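Side-chain contact in PduO-type ATP--cob(I)alamin adenosyltransferase (Sulfolobus tokodaii, PDB 1WOZ), which probably transfers the adenosyl group of ATP to cob(I)alamin: residues 32-37 against 122-127. Sequence-based numbering, arbitrary orientation.
With POG ((20S)-2,5,8,11,14,17-hexamethyl-3,6,9,12,15,18-hexaoxahenicosane-1,20-diol), chain B.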
# COMPACT_ATOMS: atom_id res chain seq x y z
N ASP A 32 -5.92 -10.57 -1.41
CA ASP A 32 -4.56 -10.95 -1.04
C ASP A 32 -3.77 -9.72 -0.53
O ASP A 32 -3.03 -9.81 0.47
CB ASP A 32 -3.86 -11.59 -2.26
CG ASP A 32 -2.39 -11.94 -1.98
OD1 ASP A 32 -2.07 -12.46 -0.90
OD2 ASP A 32 -1.55 -11.70 -2.87
N GLU A 33 -3.91 -8.59 -1.20
CA GLU A 33 -3.20 -7.39 -0.76
C GLU A 33 -3.67 -7.04 0.66
O GLU A 33 -2.87 -6.76 1.55
CB GLU A 33 -3.45 -6.22 -1.74
CG GLU A 33 -2.65 -4.97 -1.34
CD GLU A 33 -2.78 -3.79 -2.30
OE1 GLU A 33 -3.40 -3.94 -3.37
OE2 GLU A 33 -2.24 -2.71 -1.99
N LEU A 34 -4.98 -7.05 0.89
CA LEU A 34 -5.49 -6.77 2.23
C LEU A 34 -4.94 -7.81 3.24
O LEU A 34 -4.47 -7.46 4.33
CB LEU A 34 -7.02 -6.80 2.24
CG LEU A 34 -7.70 -6.78 3.62
CD1 LEU A 34 -7.34 -5.49 4.39
CD2 LEU A 34 -9.24 -6.85 3.44
N ASN A 35 -4.99 -9.08 2.86
CA ASN A 35 -4.52 -10.15 3.73
C ASN A 35 -3.04 -9.96 4.10
O ASN A 35 -2.62 -10.24 5.24
CB ASN A 35 -4.74 -11.51 3.01
CG ASN A 35 -4.99 -12.66 3.98
OD1 ASN A 35 -5.19 -12.47 5.18
ND2 ASN A 35 -4.99 -13.88 3.45
N SER A 36 -2.25 -9.48 3.14
CA SER A 36 -0.83 -9.27 3.38
C SER A 36 -0.61 -8.10 4.34
O SER A 36 0.23 -8.18 5.24
CB SER A 36 -0.09 -9.06 2.05
OG SER A 36 -0.23 -10.23 1.23
N PHE A 37 -1.37 -7.01 4.17
CA PHE A 37 -1.23 -5.91 5.14
C PHE A 37 -1.65 -6.39 6.55
O PHE A 37 -1.07 -5.99 7.56
CB PHE A 37 -2.07 -4.68 4.73
CG PHE A 37 -1.36 -3.76 3.75
CD1 PHE A 37 -0.38 -2.87 4.20
CD2 PHE A 37 -1.63 -3.83 2.38
CE1 PHE A 37 0.33 -2.06 3.29
CE2 PHE A 37 -0.92 -3.03 1.45
CZ PHE A 37 0.06 -2.14 1.91
N ARG A 122 -10.95 -0.66 3.17
CA ARG A 122 -11.96 0.21 2.57
C ARG A 122 -11.79 0.28 1.05
O ARG A 122 -12.79 0.34 0.32
CB ARG A 122 -11.92 1.60 3.23
CG ARG A 122 -12.59 1.57 4.62
CD ARG A 122 -12.56 2.92 5.36
NE ARG A 122 -13.23 4.02 4.67
CZ ARG A 122 -14.52 4.36 4.79
NH1 ARG A 122 -15.34 3.69 5.58
NH2 ARG A 122 -14.99 5.42 4.14
N ARG A 123 -10.55 0.20 0.56
CA ARG A 123 -10.34 0.22 -0.89
C ARG A 123 -10.88 -1.09 -1.49
O ARG A 123 -11.53 -1.07 -2.56
CB ARG A 123 -8.84 0.41 -1.24
CG ARG A 123 -8.45 -0.11 -2.65
CD ARG A 123 -7.21 0.57 -3.23
NE ARG A 123 -6.03 0.52 -2.37
CZ ARG A 123 -5.14 -0.47 -2.36
NH1 ARG A 123 -5.32 -1.51 -3.16
NH2 ARG A 123 -4.05 -0.39 -1.59
N VAL A 124 -10.65 -2.21 -0.82
CA VAL A 124 -11.17 -3.50 -1.29
C VAL A 124 -12.71 -3.47 -1.25
O VAL A 124 -13.37 -3.97 -2.17
CB VAL A 124 -10.66 -4.69 -0.41
CG1 VAL A 124 -11.22 -6.04 -0.95
CG2 VAL A 124 -9.12 -4.70 -0.42
N GLU A 125 -13.27 -2.87 -0.20
CA GLU A 125 -14.74 -2.77 -0.09
C GLU A 125 -15.32 -1.99 -1.28
O GLU A 125 -16.30 -2.44 -1.91
CB GLU A 125 -15.14 -2.06 1.22
CG GLU A 125 -16.67 -1.90 1.34
CD GLU A 125 -17.11 -1.07 2.53
OE1 GLU A 125 -16.24 -0.59 3.30
OE2 GLU A 125 -18.34 -0.90 2.70
N ARG A 126 -14.74 -0.83 -1.61
CA ARG A 126 -15.20 -0.05 -2.76
C ARG A 126 -15.05 -0.84 -4.06
O ARG A 126 -15.96 -0.85 -4.89
CB ARG A 126 -14.44 1.28 -2.91
CG ARG A 126 -14.72 2.33 -1.82
CD ARG A 126 -14.11 3.68 -2.25
NE ARG A 126 -12.69 3.57 -2.63
CZ ARG A 126 -11.67 3.49 -1.76
NH1 ARG A 126 -11.87 3.49 -0.45
NH2 ARG A 126 -10.42 3.41 -2.22
N ASN A 127 -13.90 -1.47 -4.26
CA ASN A 127 -13.71 -2.28 -5.47
C ASN A 127 -14.74 -3.42 -5.54
O ASN A 127 -15.27 -3.72 -6.61
CB ASN A 127 -12.28 -2.86 -5.52
CG ASN A 127 -11.22 -1.79 -5.66
OD1 ASN A 127 -11.53 -0.61 -5.88
ND2 ASN A 127 -9.95 -2.18 -5.53
OH POG B . -5.44 -14.88 -1.49
C2 POG B . -6.77 -14.46 -1.14
C1 POG B . -6.91 -14.15 0.31
C3 POG B . -7.67 -15.53 -1.51
O2 POG B . -7.24 -16.18 -2.71
C5 POG B . -7.72 -17.54 -2.72
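Glu33 and Arg123 form a two-pronged salt bridge between the helices. Asp32, just before it, lays its CB against the bound POG, 3.7 Å from POG OH, while its carboxylate OD1 forms a salt bridge with Arg118 of the second subunit. Glu33 has CG anti to its backbone N (chi1 -177°) and an extended chain, which carries the carboxylate across to Arg123. There Arg123 NH1 donates to Glu33 OE1 at 3.1 Å, and Arg123 NH2 donates to Glu33 OE2 at 3.0 Å. Both bonds are nearly straight. The oxygens lie in the guanidinium plane, but the nitrogens come from above the carboxylate plane; the two planes are 51° apart. The strongest polar partner of Glu33, however, is Arg123 of the second subunit, and that of Arg123 is Glu33 of the third, so the pair is part of a charge network joining the three subunits, probably close to their common axis. A glutamine in place of Glu33 would probably leave both arginines without their counter-charge there and weaken the subunit junction. Leu34 packs its CB against Val124 CG2 at 4.0 Å, where the backbones come nearest. Asn35 brings ND2 to within 3.7 Å of POG C1. Helices 23-44 and 109-134 are neighbours in the five-helix bundle of the PduO-type adenosyltransferases, here a trimer. Leu34 and Val124 both reach Leu146 of helix 140-163, and Phe37 packs on Val116 and Val120 of helix 109-134.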